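Long-range contacts in galactose-1-phosphate uridylyltransferase (Pyrobaculum aerophilum str. IM2, PDB 6K9Z), which probably transfers uridylyl groups between UDP-sugars and hexose 1-phosphates, and holds zinc, ferric iron and UDP: residues M245-V250 / F267-M272; D89-L94 / F124-G129; Y197-H202 / S290-D295; V204-K209 / E228-T233. The protein carries 1 engineered substitution. One frame throughout, in Å; residues are numbered along the deposited sequence.

Contact 1: M245-V250 / F267-M272; sequences MPYIMV and FEIYGM. With FE (Fe (III) ion), chain E.
Ile-248 pairs with Tyr-270, and Val-250 with Glu-268, as the hydrogen-bonded pairs of two antiparallel strands running 170° apart. Four backbone bonds join these pairs, the straightest being Tyr-270 N to Ile-248 O at 2.8 Å. Beyond the paired strands, Met-272 N donates to Pro-246 O at 2.9 Å.

Apolar contacts fill both faces. On one, the branch Ile-248 CG2 lies 3.8 Å from Tyr-270 CD2 and Val-250 CG1 leans toward the phenol end of the same ring. On the other, Met-249 runs alongside Ile-269, SD to CG1 3.9 Å; its flexible thioether also approaches the Phe-267 ring obliquely, a Met-aromatic contact. Gly-271, having no side chain, leaves room for Met-245 SD, 3.5 Å from its CA.

The metal chemistry belongs to Glu-268. Its chain is extended beyond CG, carrying OE1 to the ferric ion at 2.3 Å, while Tyr-270 OH, with OE2 in the plane of its ring, donates to Glu-268 OE2 at 2.6 Å, so that metal and phenol together hold the carboxylate. Glu-156, His-252, His-266 and a water also bind the iron.

Strands 121-128 and 202-208 flank this pair in the large sheet. Helix 220-240 covers the face of Met-249 and Ile-269, and Gly-284 and Gly-288 of the second subunit pack against the face of Ile-248, Val-250 and Tyr-270.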
# COMPACT_ATOMS: atom_id res chain seq x y z
N MET A 245 -9.33 -14.06 -10.79
CA MET A 245 -8.45 -12.92 -10.45
C MET A 245 -8.29 -12.87 -8.93
O MET A 245 -9.27 -12.87 -8.18
CB MET A 245 -9.13 -11.63 -10.91
CG MET A 245 -8.25 -10.50 -10.86
SD MET A 245 -9.05 -8.97 -11.30
CE MET A 245 -9.57 -9.28 -12.98
N PRO A 246 -7.05 -12.74 -8.43
CA PRO A 246 -6.87 -12.45 -7.02
C PRO A 246 -7.44 -11.06 -6.75
O PRO A 246 -7.35 -10.12 -7.59
CB PRO A 246 -5.35 -12.50 -6.80
CG PRO A 246 -4.79 -12.28 -8.20
CD PRO A 246 -5.80 -12.84 -9.18
N TYR A 247 -7.98 -10.89 -5.56
CA TYR A 247 -8.53 -9.56 -5.20
C TYR A 247 -8.48 -9.37 -3.69
O TYR A 247 -8.32 -10.36 -2.89
CB TYR A 247 -9.96 -9.38 -5.70
CG TYR A 247 -10.97 -10.27 -5.03
CD1 TYR A 247 -11.53 -9.91 -3.82
CD2 TYR A 247 -11.35 -11.47 -5.60
CE1 TYR A 247 -12.44 -10.71 -3.16
CE2 TYR A 247 -12.26 -12.29 -4.95
CZ TYR A 247 -12.78 -11.92 -3.73
OH TYR A 247 -13.63 -12.73 -3.05
N ILE A 248 -8.67 -8.10 -3.34
CA ILE A 248 -8.76 -7.59 -1.96
C ILE A 248 -10.13 -6.95 -1.86
O ILE A 248 -10.51 -6.22 -2.76
CB ILE A 248 -7.66 -6.59 -1.69
CG1 ILE A 248 -6.31 -7.32 -1.70
CG2 ILE A 248 -7.93 -5.82 -0.43
CD1 ILE A 248 -5.19 -6.49 -2.24
N MET A 249 -10.82 -7.22 -0.77
CA MET A 249 -12.08 -6.49 -0.45
C MET A 249 -12.02 -5.93 0.96
O MET A 249 -11.53 -6.62 1.85
CB MET A 249 -13.28 -7.42 -0.57
CG MET A 249 -14.56 -6.70 -0.20
SD MET A 249 -16.00 -7.63 -0.82
CE MET A 249 -16.04 -8.90 0.43
N VAL A 250 -12.42 -4.67 1.12
CA VAL A 250 -12.42 -4.02 2.45
C VAL A 250 -13.72 -3.23 2.57
O VAL A 250 -14.18 -2.66 1.63
CB VAL A 250 -11.16 -3.14 2.64
CG1 VAL A 250 -11.08 -2.02 1.64
CG2 VAL A 250 -10.98 -2.65 4.07
N PHE A 267 -18.05 -0.93 0.19
CA PHE A 267 -17.05 -1.98 -0.03
C PHE A 267 -16.11 -1.52 -1.15
O PHE A 267 -16.61 -1.02 -2.17
CB PHE A 267 -17.69 -3.32 -0.34
CG PHE A 267 -18.43 -3.92 0.83
CD1 PHE A 267 -19.73 -3.49 1.12
CD2 PHE A 267 -17.83 -4.85 1.64
CE1 PHE A 267 -20.44 -4.07 2.17
CE2 PHE A 267 -18.56 -5.45 2.66
CZ PHE A 267 -19.81 -5.00 2.99
N GLU A 268 -14.80 -1.62 -0.92
CA GLU A 268 -13.82 -1.42 -2.01
C GLU A 268 -13.30 -2.81 -2.39
O GLU A 268 -12.87 -3.57 -1.51
CB GLU A 268 -12.73 -0.42 -1.67
CG GLU A 268 -13.23 0.92 -1.21
CD GLU A 268 -12.20 2.00 -1.08
OE1 GLU A 268 -12.59 3.18 -1.07
OE2 GLU A 268 -11.01 1.65 -0.94
N ILE A 269 -13.29 -3.09 -3.69
CA ILE A 269 -12.71 -4.33 -4.22
C ILE A 269 -11.57 -3.95 -5.18
O ILE A 269 -11.84 -3.20 -6.15
CB ILE A 269 -13.80 -5.17 -4.90
CG1 ILE A 269 -14.93 -5.61 -3.98
CG2 ILE A 269 -13.17 -6.38 -5.56
CD1 ILE A 269 -16.18 -5.99 -4.76
N TYR A 270 -10.39 -4.51 -4.94
CA TYR A 270 -9.16 -4.30 -5.74
C TYR A 270 -8.87 -5.61 -6.43
O TYR A 270 -8.35 -6.47 -5.79
CB TYR A 270 -8.00 -3.84 -4.88
CG TYR A 270 -8.30 -2.78 -3.86
CD1 TYR A 270 -9.20 -1.77 -4.06
CD2 TYR A 270 -7.56 -2.77 -2.69
CE1 TYR A 270 -9.40 -0.76 -3.13
CE2 TYR A 270 -7.75 -1.80 -1.71
CZ TYR A 270 -8.71 -0.81 -1.92
OH TYR A 270 -8.88 0.13 -0.94
N GLY A 271 -9.29 -5.76 -7.69
CA GLY A 271 -8.87 -6.89 -8.54
C GLY A 271 -7.48 -6.66 -9.04
O GLY A 271 -7.21 -5.54 -9.60
N MET A 272 -6.59 -7.63 -8.85
CA MET A 272 -5.14 -7.33 -8.91
C MET A 272 -4.53 -7.82 -10.23
O MET A 272 -3.32 -7.75 -10.37
CB MET A 272 -4.39 -7.87 -7.69
CG MET A 272 -4.87 -7.24 -6.38
SD MET A 272 -4.58 -5.43 -6.43
CE MET A 272 -2.83 -5.42 -6.08
FE FE E . -13.16 4.36 0.79
O HOH W 1 -13.34 5.94 -0.78

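Contact 2: D89-L94 / F124-G129; sequences DDLSDL and FFRNKG
Asp-90 and Arg-126 form a salt bridge of charge alone: Asp-90 OD1 stands 3.4 Å from Arg-126 NH1 but well out of the guanidinium plane, so no N-H points at it. Asp-90 OD1 accepts instead from Tyr-247 OH, and Arg-126 NH2 forms a salt bridge with Glu-82. Leu-91 takes one face of the guanidinium, its CB 3.8 Å above the centre, an apolar cover that suits a flat cation whose N-H groups point outward in the plane. Leu-91 N lies over the same group, 3.8 Å from Arg-126 NH2, and is a buried amide without a partner. At the guanidinium edge sits a water that accepts from Arg-126 NH2 and donates to Asp-89 O, 2.8 Å away.

Asp-90 also shapes its own chain. Its OD2 takes Ser-92 N from above the carboxylate plane, an Asx turn that leads into the 3-10 segment 91-93, and Ser-92 OG at 2.7 Å on the anti side. This loop packs against strand 121-128, in which Arg-126 lies about 6 Å, side chain to side chain, from the engineered Phe-140, the position of the predicted nucleotidylated histidine.

Two residues on from Arg-126, Lys-128 bends at chi2 (-85°) and crosses Asp-89 at about a right angle. Its long chain lets NZ donate to the syn side of Asp-89 OD2 at 3.0 Å, completing a salt bridge at the more exposed end.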
# COMPACT_ATOMS: atom_id res chain seq x y z
N ASP A 89 -14.02 -22.06 -4.91
CA ASP A 89 -12.92 -21.12 -5.27
C ASP A 89 -13.14 -19.77 -4.59
O ASP A 89 -12.15 -19.23 -4.00
CB ASP A 89 -12.75 -20.91 -6.77
CG ASP A 89 -11.66 -19.87 -7.08
OD1 ASP A 89 -10.45 -20.17 -6.86
OD2 ASP A 89 -12.02 -18.73 -7.51
N ASP A 90 -14.37 -19.22 -4.65
CA ASP A 90 -14.61 -17.79 -4.30
C ASP A 90 -15.92 -17.61 -3.50
O ASP A 90 -16.84 -18.41 -3.65
CB ASP A 90 -14.62 -16.91 -5.57
CG ASP A 90 -14.66 -15.43 -5.23
OD1 ASP A 90 -14.00 -15.04 -4.21
OD2 ASP A 90 -15.40 -14.68 -5.89
N LEU A 91 -16.03 -16.51 -2.78
CA LEU A 91 -17.29 -16.03 -2.17
C LEU A 91 -18.39 -16.04 -3.23
O LEU A 91 -19.51 -16.48 -2.96
CB LEU A 91 -17.04 -14.62 -1.64
CG LEU A 91 -18.20 -13.96 -0.92
CD1 LEU A 91 -18.59 -14.76 0.32
CD2 LEU A 91 -17.77 -12.55 -0.56
N SER A 92 -18.08 -15.61 -4.46
CA SER A 92 -19.07 -15.48 -5.55
C SER A 92 -19.61 -16.83 -6.01
O SER A 92 -20.67 -16.86 -6.67
CB SER A 92 -18.53 -14.67 -6.72
OG SER A 92 -17.52 -15.36 -7.44
N ASP A 93 -18.97 -17.95 -5.63
CA ASP A 93 -19.48 -19.30 -6.01
C ASP A 93 -20.53 -19.78 -5.01
O ASP A 93 -21.22 -20.76 -5.32
CB ASP A 93 -18.33 -20.28 -6.13
CG ASP A 93 -17.39 -19.88 -7.25
OD1 ASP A 93 -17.85 -19.84 -8.40
OD2 ASP A 93 -16.20 -19.61 -6.97
N LEU A 94 -20.72 -19.09 -3.91
CA LEU A 94 -21.71 -19.50 -2.88
C LEU A 94 -23.10 -18.97 -3.26
O LEU A 94 -23.24 -17.90 -3.85
CB LEU A 94 -21.28 -18.95 -1.52
CG LEU A 94 -20.00 -19.55 -0.94
CD1 LEU A 94 -19.57 -18.75 0.29
CD2 LEU A 94 -20.15 -21.03 -0.63
N PHE A 124 -13.69 -5.17 8.54
CA PHE A 124 -13.96 -6.43 7.80
C PHE A 124 -13.20 -6.40 6.47
O PHE A 124 -13.35 -5.40 5.74
CB PHE A 124 -15.47 -6.53 7.59
CG PHE A 124 -15.92 -7.70 6.77
CD1 PHE A 124 -15.65 -8.97 7.17
CD2 PHE A 124 -16.73 -7.54 5.66
CE1 PHE A 124 -16.02 -10.06 6.42
CE2 PHE A 124 -17.16 -8.64 4.92
CZ PHE A 124 -16.79 -9.91 5.30
N PHE A 125 -12.43 -7.44 6.16
CA PHE A 125 -11.67 -7.48 4.90
C PHE A 125 -11.55 -8.92 4.43
O PHE A 125 -11.78 -9.84 5.20
CB PHE A 125 -10.32 -6.78 4.99
CG PHE A 125 -9.33 -7.40 5.92
CD1 PHE A 125 -9.39 -7.13 7.28
CD2 PHE A 125 -8.37 -8.28 5.44
CE1 PHE A 125 -8.45 -7.67 8.14
CE2 PHE A 125 -7.45 -8.85 6.30
CZ PHE A 125 -7.49 -8.56 7.65
N ARG A 126 -11.22 -9.06 3.14
CA ARG A 126 -11.09 -10.39 2.55
C ARG A 126 -9.91 -10.32 1.59
O ARG A 126 -9.92 -9.46 0.73
CB ARG A 126 -12.39 -10.81 1.89
CG ARG A 126 -12.43 -12.28 1.45
CD ARG A 126 -13.78 -12.63 0.77
NE ARG A 126 -14.04 -14.05 0.84
CZ ARG A 126 -13.54 -14.98 -0.00
NH1 ARG A 126 -12.76 -14.62 -1.02
NH2 ARG A 126 -13.75 -16.27 0.22
N ASN A 127 -8.99 -11.27 1.72
CA ASN A 127 -7.91 -11.45 0.73
C ASN A 127 -8.19 -12.73 -0.04
O ASN A 127 -8.51 -13.74 0.59
CB ASN A 127 -6.53 -11.54 1.39
CG ASN A 127 -6.21 -10.27 2.14
OD1 ASN A 127 -6.36 -9.18 1.58
ND2 ASN A 127 -5.72 -10.41 3.38
N LYS A 128 -8.03 -12.71 -1.39
CA LYS A 128 -8.37 -13.91 -2.18
C LYS A 128 -7.27 -14.12 -3.21
O LYS A 128 -6.97 -13.19 -3.96
CB LYS A 128 -9.74 -13.71 -2.86
CG LYS A 128 -10.27 -14.95 -3.55
CD LYS A 128 -9.78 -15.17 -4.97
CE LYS A 128 -10.49 -16.34 -5.63
NZ LYS A 128 -10.30 -16.32 -7.10
N GLY A 129 -6.66 -15.29 -3.19
CA GLY A 129 -5.71 -15.68 -4.23
C GLY A 129 -4.34 -16.03 -3.66
O GLY A 129 -3.76 -15.26 -2.89
O HOH W 2 -12.13 -17.61 -1.70

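Contact 3: Y197-H202 / S290-D295; sequences YAKWPH and SLFTLD
Lys-199 and Phe-292 bring the backbones closest, CA to CA 5.6 Å, where loop residues 198-201 pass strand residues 292-294 with their end-to-end directions 64° apart. Lysine serves here mainly through its methylenes: CD sits over the centre of the Phe-292 ring, 3.8 Å from the centroid, a CH-pi contact. The chain then turns at chi4 (56°), which swings NZ back to donate to Tyr-197 O at 3.0 Å; its charge is met by Asp-6 of the second subunit.

Phe-292 also directs its edge at the face of Trp-200 in an offset edge-to-face pair, planes 74° apart, with Trp-200 CZ2 3.6 Å from Phe-292 CE2. Further along, the forked end of Leu-294 fits against loop carbonyls, CD1 3.4 Å from Ala-198 O and CD2 3.7 Å from Trp-200 O. A water lies between Lys-199 O and Thr-293 O.

Strand 291-294 pairs in parallel with a strand of the second subunit, and Thr-293 touches a bound UDP. The chemistry implies a contact made chiefly of aromatic and aliphatic surfaces and bridged by water, while Glu-203 satisfies the loop amides of Lys-199 and Trp-200.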
# COMPACT_ATOMS: atom_id res chain seq x y z
N TYR A 197 -11.49 7.87 -9.48
CA TYR A 197 -10.19 7.88 -8.75
C TYR A 197 -9.76 6.44 -8.43
O TYR A 197 -8.96 6.27 -7.48
CB TYR A 197 -10.32 8.72 -7.47
CG TYR A 197 -11.59 8.46 -6.67
CD1 TYR A 197 -12.78 9.10 -6.98
CD2 TYR A 197 -11.61 7.54 -5.61
CE1 TYR A 197 -13.94 8.87 -6.28
CE2 TYR A 197 -12.78 7.25 -4.94
CZ TYR A 197 -13.95 7.95 -5.25
OH TYR A 197 -15.11 7.64 -4.60
N ALA A 198 -10.16 5.45 -9.25
CA ALA A 198 -9.63 4.07 -9.16
C ALA A 198 -8.08 4.10 -9.21
O ALA A 198 -7.51 4.91 -9.98
CB ALA A 198 -10.16 3.22 -10.29
N LYS A 199 -7.45 3.23 -8.42
CA LYS A 199 -5.97 3.09 -8.29
C LYS A 199 -5.49 1.70 -8.70
O LYS A 199 -4.27 1.53 -9.02
CB LYS A 199 -5.56 3.20 -6.83
CG LYS A 199 -5.73 4.55 -6.22
CD LYS A 199 -5.72 4.47 -4.71
CE LYS A 199 -6.41 5.69 -4.18
NZ LYS A 199 -7.79 5.82 -4.73
N TRP A 200 -6.35 0.71 -8.57
CA TRP A 200 -5.99 -0.70 -8.82
C TRP A 200 -6.57 -1.15 -10.17
O TRP A 200 -7.48 -0.52 -10.70
CB TRP A 200 -6.39 -1.55 -7.60
CG TRP A 200 -5.76 -1.02 -6.35
CD1 TRP A 200 -6.36 -0.30 -5.34
CD2 TRP A 200 -4.36 -1.08 -6.02
NE1 TRP A 200 -5.43 0.07 -4.41
CE2 TRP A 200 -4.21 -0.42 -4.78
CE3 TRP A 200 -3.24 -1.65 -6.63
CZ2 TRP A 200 -2.97 -0.26 -4.18
CZ3 TRP A 200 -2.00 -1.52 -6.02
CH2 TRP A 200 -1.88 -0.80 -4.83
N PRO A 201 -6.00 -2.20 -10.79
CA PRO A 201 -6.25 -2.51 -12.21
C PRO A 201 -7.72 -2.85 -12.47
O PRO A 201 -8.19 -2.50 -13.53
CB PRO A 201 -5.39 -3.73 -12.50
CG PRO A 201 -4.38 -3.78 -11.40
CD PRO A 201 -4.94 -3.05 -10.22
N HIS A 202 -8.43 -3.49 -11.52
CA HIS A 202 -9.89 -3.68 -11.61
C HIS A 202 -10.55 -3.26 -10.31
O HIS A 202 -10.85 -4.21 -9.50
CB HIS A 202 -10.27 -5.12 -11.94
CG HIS A 202 -9.92 -5.50 -13.34
ND1 HIS A 202 -8.65 -5.98 -13.69
CD2 HIS A 202 -10.63 -5.44 -14.47
CE1 HIS A 202 -8.65 -6.23 -15.00
NE2 HIS A 202 -9.85 -5.91 -15.50
N SER A 290 2.85 6.46 -2.07
CA SER A 290 1.36 6.51 -2.19
C SER A 290 0.99 7.12 -3.53
O SER A 290 0.07 7.95 -3.56
CB SER A 290 0.67 7.30 -1.07
OG SER A 290 0.93 6.66 0.13
N LEU A 291 1.75 6.81 -4.60
CA LEU A 291 1.43 7.18 -5.99
C LEU A 291 0.96 5.92 -6.70
O LEU A 291 1.60 4.83 -6.53
CB LEU A 291 2.73 7.73 -6.58
CG LEU A 291 2.70 8.86 -7.57
CD1 LEU A 291 1.84 10.04 -7.11
CD2 LEU A 291 4.15 9.30 -7.88
N PHE A 292 -0.08 6.03 -7.50
CA PHE A 292 -0.65 4.89 -8.22
C PHE A 292 -0.65 5.20 -9.74
O PHE A 292 -0.68 6.40 -10.17
CB PHE A 292 -2.04 4.66 -7.66
CG PHE A 292 -2.03 4.53 -6.16
CD1 PHE A 292 -2.13 5.62 -5.34
CD2 PHE A 292 -1.85 3.28 -5.59
CE1 PHE A 292 -2.06 5.50 -3.96
CE2 PHE A 292 -1.78 3.16 -4.22
CZ PHE A 292 -1.90 4.26 -3.41
N THR A 293 -0.55 4.11 -10.52
CA THR A 293 -0.51 4.16 -12.01
C THR A 293 -1.57 3.22 -12.58
O THR A 293 -1.78 2.12 -12.09
CB THR A 293 0.91 3.86 -12.51
OG1 THR A 293 1.23 2.51 -12.17
CG2 THR A 293 1.95 4.75 -11.88
N LEU A 294 -2.20 3.67 -13.65
CA LEU A 294 -3.13 2.83 -14.45
C LEU A 294 -2.71 2.88 -15.90
O LEU A 294 -2.38 3.99 -16.39
CB LEU A 294 -4.56 3.36 -14.35
CG LEU A 294 -5.21 3.15 -13.02
CD1 LEU A 294 -6.62 3.75 -13.04
CD2 LEU A 294 -5.24 1.66 -12.69
N ASP A 295 -2.75 1.72 -16.54
CA ASP A 295 -2.38 1.62 -17.97
C ASP A 295 -3.66 1.56 -18.80
O ASP A 295 -3.55 1.39 -20.03
CB ASP A 295 -1.46 0.42 -18.19
CG ASP A 295 -2.16 -0.92 -18.14
OD1 ASP A 295 -3.38 -0.98 -17.87
OD2 ASP A 295 -1.46 -1.90 -18.43
O HOH W 3 -2.87 -0.03 -10.46

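Contact 4: V204-K209 / E228-T233; sequences VHIYPK and EALKIT
Helix 220-240 packs across one face of the large antiparallel sheet, and here it lies over strand 202-208: the axes of strand residues 204-208 and helix residues 228-233 approach to 10.0 Å and run nearly antiparallel, at 164°. Val-204 and Ile-206, two residues apart and so on the same side of the strand, point toward the helix; the neighbours Ala-229 and Leu-230, and Thr-233 about one turn further on, receive them.

Val-204 and Thr-233 meet tip to tip, CG1 to CG2 3.7 Å. Ile-206 contributes two branches. Its CG2 rests on Ala-229 CB at 3.9 Å, where the small residue lets the strand come near. Its CD1, at the end of an extended chain (chi2 -179°), reaches Leu-230 CD2 at 4.0 Å and Thr-233 OG1 at 3.7 Å.

A threonine suits this apolar seam because its hydroxyl is satisfied inside the helix. With OG1 beside the backbone N (chi1 -63°), it donates to Ala-229 O at 2.8 Å, while Thr-233 N reaches that oxygen from the opposite face of the carbonyl plane at 3.0 Å. One oxygen thus takes two bonds, and the methyl CG2 is turned to Val-204.

On the far side of the strand, Tyr-207 stacks on His-266, a ligand of the ferric ion. The helix leads on to strand 247-252, which runs parallel to 202-208 with strand 266-271 between them: a beta-alpha-beta crossover spanning one strand, within the half-barrel of this transferase.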
# COMPACT_ATOMS: atom_id res chain seq x y z
N VAL A 204 -13.65 -1.78 -8.04
CA VAL A 204 -15.11 -1.56 -7.98
C VAL A 204 -15.48 -1.19 -6.56
O VAL A 204 -15.04 -1.88 -5.60
CB VAL A 204 -15.87 -2.79 -8.50
CG1 VAL A 204 -17.38 -2.52 -8.41
CG2 VAL A 204 -15.51 -3.20 -9.90
N HIS A 205 -16.22 -0.09 -6.40
CA HIS A 205 -16.78 0.32 -5.08
C HIS A 205 -18.27 0.00 -5.06
O HIS A 205 -18.96 0.26 -6.11
CB HIS A 205 -16.50 1.78 -4.83
CG HIS A 205 -15.07 2.09 -4.58
ND1 HIS A 205 -14.68 3.27 -4.04
CD2 HIS A 205 -13.95 1.37 -4.85
CE1 HIS A 205 -13.36 3.29 -3.98
NE2 HIS A 205 -12.89 2.13 -4.49
N ILE A 206 -18.76 -0.54 -3.96
CA ILE A 206 -20.17 -0.95 -3.83
C ILE A 206 -20.74 -0.08 -2.70
O ILE A 206 -20.36 -0.26 -1.49
CB ILE A 206 -20.32 -2.46 -3.64
CG1 ILE A 206 -19.61 -3.21 -4.79
CG2 ILE A 206 -21.78 -2.87 -3.52
CD1 ILE A 206 -19.71 -4.73 -4.73
N TYR A 207 -21.70 0.75 -3.05
CA TYR A 207 -22.31 1.71 -2.09
C TYR A 207 -23.80 1.47 -1.96
O TYR A 207 -24.47 1.14 -2.94
CB TYR A 207 -22.20 3.15 -2.55
CG TYR A 207 -20.92 3.87 -2.22
CD1 TYR A 207 -19.80 3.77 -3.04
CD2 TYR A 207 -20.87 4.75 -1.16
CE1 TYR A 207 -18.65 4.50 -2.75
CE2 TYR A 207 -19.74 5.47 -0.86
CZ TYR A 207 -18.63 5.37 -1.67
OH TYR A 207 -17.53 6.12 -1.34
N PRO A 208 -24.34 1.66 -0.75
CA PRO A 208 -25.79 1.65 -0.60
C PRO A 208 -26.35 2.96 -1.16
O PRO A 208 -25.73 4.04 -1.05
CB PRO A 208 -25.97 1.53 0.92
CG PRO A 208 -24.78 2.28 1.49
CD PRO A 208 -23.65 2.06 0.49
N LYS A 209 -27.53 2.85 -1.80
CA LYS A 209 -28.20 4.02 -2.40
C LYS A 209 -28.74 4.91 -1.28
O LYS A 209 -28.83 6.11 -1.50
CB LYS A 209 -29.30 3.53 -3.34
CG LYS A 209 -28.76 3.00 -4.66
CD LYS A 209 -29.81 2.30 -5.52
CE LYS A 209 -29.33 2.06 -6.93
NZ LYS A 209 -30.44 1.66 -7.83
N GLU A 228 -26.30 -9.93 -3.24
CA GLU A 228 -26.41 -10.01 -4.71
C GLU A 228 -25.31 -9.16 -5.36
O GLU A 228 -24.60 -9.64 -6.31
CB GLU A 228 -27.80 -9.62 -5.17
CG GLU A 228 -27.94 -9.61 -6.68
CD GLU A 228 -29.36 -9.35 -7.12
OE1 GLU A 228 -29.79 -8.19 -7.10
OE2 GLU A 228 -30.08 -10.33 -7.37
N ALA A 229 -25.13 -7.93 -4.88
CA ALA A 229 -24.15 -7.02 -5.49
C ALA A 229 -22.75 -7.62 -5.34
O ALA A 229 -21.95 -7.54 -6.30
CB ALA A 229 -24.24 -5.63 -4.90
N LEU A 230 -22.43 -8.18 -4.19
CA LEU A 230 -21.12 -8.83 -3.96
C LEU A 230 -20.99 -10.05 -4.88
O LEU A 230 -19.97 -10.18 -5.57
CB LEU A 230 -21.00 -9.24 -2.50
CG LEU A 230 -20.74 -8.09 -1.53
CD1 LEU A 230 -20.82 -8.54 -0.08
CD2 LEU A 230 -19.39 -7.47 -1.84
N LYS A 231 -21.98 -10.91 -4.93
CA LYS A 231 -21.90 -12.12 -5.75
C LYS A 231 -21.68 -11.72 -7.20
O LYS A 231 -20.81 -12.34 -7.87
CB LYS A 231 -23.17 -12.95 -5.58
CG LYS A 231 -23.19 -14.24 -6.36
CD LYS A 231 -24.38 -15.16 -6.02
CE LYS A 231 -24.49 -16.35 -6.94
NZ LYS A 231 -23.38 -17.30 -6.73
N ILE A 232 -22.51 -10.82 -7.73
CA ILE A 232 -22.47 -10.52 -9.18
C ILE A 232 -21.16 -9.79 -9.52
O ILE A 232 -20.59 -10.10 -10.58
CB ILE A 232 -23.75 -9.77 -9.59
CG1 ILE A 232 -24.91 -10.78 -9.51
CG2 ILE A 232 -23.60 -9.19 -10.98
CD1 ILE A 232 -26.28 -10.19 -9.71
N THR A 233 -20.71 -8.86 -8.68
CA THR A 233 -19.47 -8.05 -8.95
C THR A 233 -18.27 -9.01 -8.93
O THR A 233 -17.43 -9.01 -9.85
CB THR A 233 -19.36 -6.87 -7.97
OG1 THR A 233 -20.45 -5.97 -8.14
CG2 THR A 233 -18.05 -6.14 -8.18

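Overall arrangement
Contacts 1, 2 and 4 share the nine-stranded sheet. Contact 1 is central: Met-249 O bonds Arg-126 N of contact 2 at 2.8 Å, and Phe-267 O bonds Ile-206 N of contact 4 at 2.8 Å. Contacts 2 and 4 also meet directly, Lys-231 NZ donating to Ser-92 O at 2.7 Å. Contact 3 joins contact 1 through His-202 O and Gly-271 N, 2.8 Å apart, and stays about 11 Å from contact 2, nearest atoms. Iron is bound in contact 1, about 8 Å from the side chain of Lys-199 in contact 3 and about 11 Å from that of Ile-206 in contact 4. One UDP lies about 4 Å from the side chain of Thr-293; another lies about 11 Å from that of Arg-126.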